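Yeast glycogen phosphorylase (Saccharomyces cerevisiae, PDB 1YGP) is a homodimeric glycogen phosphorylase, an enzyme of the carbohydrate phosphorylase family with the two-domain GT-B architecture and with pyridoxal-5'-phosphate bound. Local coordinates at residues 309-314 / 329-334. Residues are numbered along the deposited sequence; the frame is centred on the assembly and turned at random.
Sequences ESITAV and LKQQYF
Gln331 reaches across to the segment 309-314 and gives its amide nitrogen to two backbone carbonyls. The bond from Gln331 NE2 to Ile311 O is 3.0 Å long and nearly straight at the hydrogen (170°); the oxygen lies in the amide plane of Gln331, although the nitrogen stands above the carbonyl plane. A longer bond joins Gln331 NE2 to Val314 O at 3.3 Å, more bent and tilted from both planes. With CG anti to the backbone N (chi1 176°) and the chain extended beyond it, the amide spans the gap between the helices, and the two bonds fix its rotation.

Apolar packing lies beside this amide. Ile311 CG2 sits 3.7 Å from both Gln331 CA and Phe334 CD2, where the backbones come closest. Thr312 CG2 meets Phe334 CE2 at 3.9 Å, while its OG1 bonds to Ala282 N. Leu189, Val257, Ala259, Trp280 and Ala282 of the mixed sheet also pack on the Phe334 side chain, and Val314 touches Phe293 of the second subunit.

The axes of segments 309-313 and 329-334 run almost perpendicular (88°), 9.4 Å apart at closest approach: a buried helix-helix crossing against the central sheet of the N-terminal domain of a GT-B phosphorylase.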
loop_
_atom_site.group_PDB
_atom_site.type_symbol
_atom_site.label_atom_id
_atom_site.label_comp_id
_atom_site.label_asym_id
_atom_site.label_seq_id
_atom_site.Cartn_x
_atom_site.Cartn_y
_atom_site.Cartn_z
ATOM N N GLU A 309 3.811 -11.287 -6.669
ATOM C CA GLU A 309 4.476 -10.049 -6.391
ATOM C C GLU A 309 5.971 -9.996 -6.728
ATOM O O GLU A 309 6.530 -8.890 -6.827
ATOM C CB GLU A 309 4.216 -9.743 -4.934
ATOM C CG GLU A 309 2.758 -9.290 -4.798
ATOM C CD GLU A 309 2.232 -9.030 -3.380
ATOM O OE1 GLU A 309 3.027 -8.958 -2.425
ATOM O OE2 GLU A 309 0.999 -8.897 -3.255
ATOM N N SER A 310 6.656 -11.121 -6.970
ATOM C CA SER A 310 8.046 -11.098 -7.394
ATOM C C SER A 310 8.171 -10.336 -8.702
ATOM O O SER A 310 9.062 -9.500 -8.872
ATOM C CB SER A 310 8.580 -12.467 -7.671
ATOM O OG SER A 310 8.186 -13.381 -6.672
ATOM N N ILE A 311 7.227 -10.543 -9.613
ATOM C CA ILE A 311 7.266 -9.947 -10.939
ATOM C C ILE A 311 7.305 -8.426 -10.911
ATOM O O ILE A 311 7.928 -7.855 -11.805
ATOM C CB ILE A 311 6.048 -10.418 -11.740
ATOM C CG1 ILE A 311 5.926 -11.924 -11.722
ATOM C CG2 ILE A 311 6.215 -9.980 -13.180
ATOM C CD1 ILE A 311 4.515 -12.322 -12.179
ATOM N N THR A 312 6.674 -7.683 -10.003
ATOM C CA THR A 312 6.875 -6.245 -10.018
ATOM C C THR A 312 7.568 -5.752 -8.759
ATOM O O THR A 312 7.570 -4.551 -8.465
ATOM C CB THR A 312 5.524 -5.562 -10.225
ATOM O OG1 THR A 312 4.626 -6.189 -9.337
ATOM C CG2 THR A 312 4.993 -5.676 -11.636
ATOM N N ALA A 313 8.219 -6.622 -7.986
ATOM C CA ALA A 313 8.925 -6.153 -6.809
ATOM C C ALA A 313 10.137 -5.283 -7.077
ATOM O O ALA A 313 10.212 -4.215 -6.469
ATOM C CB ALA A 313 9.434 -7.281 -5.960
ATOM N N VAL A 314 11.055 -5.648 -7.989
ATOM C CA VAL A 314 12.341 -4.968 -8.170
ATOM C C VAL A 314 12.738 -4.870 -9.640
ATOM O O VAL A 314 12.495 -5.776 -10.437
ATOM C CB VAL A 314 13.354 -5.775 -7.283
ATOM C CG1 VAL A 314 14.712 -6.083 -7.877
ATOM C CG2 VAL A 314 13.606 -4.879 -6.105
ATOM N N LEU A 329 12.781 -13.015 -17.722
ATOM C CA LEU A 329 11.941 -13.330 -18.855
ATOM C C LEU A 329 10.465 -13.247 -18.477
ATOM O O LEU A 329 9.661 -12.651 -19.199
ATOM C CB LEU A 329 12.277 -14.727 -19.378
ATOM C CG LEU A 329 11.642 -15.145 -20.731
ATOM C CD1 LEU A 329 12.005 -14.157 -21.856
ATOM C CD2 LEU A 329 12.118 -16.537 -21.068
ATOM N N LYS A 330 10.134 -13.745 -17.285
ATOM C CA LYS A 330 8.783 -13.795 -16.725
ATOM C C LYS A 330 8.186 -12.396 -16.633
ATOM O O LYS A 330 7.070 -12.134 -17.063
ATOM C CB LYS A 330 8.922 -14.468 -15.371
ATOM C CG LYS A 330 7.757 -15.279 -14.854
ATOM C CD LYS A 330 8.401 -16.246 -13.872
ATOM C CE LYS A 330 7.433 -17.286 -13.310
ATOM N NZ LYS A 330 8.158 -18.187 -12.429
ATOM N N GLN A 331 8.982 -11.459 -16.144
ATOM C CA GLN A 331 8.637 -10.055 -16.020
ATOM C C GLN A 331 8.446 -9.414 -17.398
ATOM O O GLN A 331 7.429 -8.762 -17.646
ATOM C CB GLN A 331 9.772 -9.450 -15.199
ATOM C CG GLN A 331 9.851 -7.978 -14.908
ATOM C CD GLN A 331 10.991 -7.685 -13.923
ATOM O OE1 GLN A 331 12.163 -7.623 -14.290
ATOM N NE2 GLN A 331 10.759 -7.470 -12.640
ATOM N N GLN A 332 9.372 -9.619 -18.347
ATOM C CA GLN A 332 9.286 -9.060 -19.697
ATOM C C GLN A 332 8.084 -9.629 -20.446
ATOM O O GLN A 332 7.432 -8.917 -21.229
ATOM C CB GLN A 332 10.550 -9.368 -20.496
ATOM C CG GLN A 332 11.826 -8.759 -19.951
ATOM C CD GLN A 332 13.042 -8.913 -20.847
ATOM O OE1 GLN A 332 13.939 -8.063 -20.874
ATOM N NE2 GLN A 332 13.158 -9.964 -21.640
ATOM N N TYR A 333 7.727 -10.900 -20.203
ATOM C CA TYR A 333 6.519 -11.409 -20.812
ATOM C C TYR A 333 5.322 -10.706 -20.176
ATOM O O TYR A 333 4.596 -10.071 -20.941
ATOM C CB TYR A 333 6.354 -12.923 -20.630
ATOM C CG TYR A 333 5.113 -13.407 -21.369
ATOM C CD1 TYR A 333 4.776 -12.866 -22.613
ATOM C CD2 TYR A 333 4.259 -14.324 -20.769
ATOM C CE1 TYR A 333 3.587 -13.222 -23.238
ATOM C CE2 TYR A 333 3.066 -14.693 -21.391
ATOM C CZ TYR A 333 2.737 -14.130 -22.617
ATOM O OH TYR A 333 1.539 -14.424 -23.227
ATOM N N PHE A 334 5.102 -10.729 -18.847
ATOM C CA PHE A 334 3.992 -10.070 -18.140
ATOM C C PHE A 334 3.665 -8.651 -18.650
ATOM O O PHE A 334 2.535 -8.318 -19.017
ATOM C CB PHE A 334 4.380 -10.077 -16.661
ATOM C CG PHE A 334 3.465 -9.308 -15.723
ATOM C CD1 PHE A 334 2.245 -9.853 -15.332
ATOM C CD2 PHE A 334 3.827 -8.029 -15.297
ATOM C CE1 PHE A 334 1.382 -9.118 -14.530
ATOM C CE2 PHE A 334 2.954 -7.298 -14.491
ATOM C CZ PHE A 334 1.727 -7.840 -14.109
#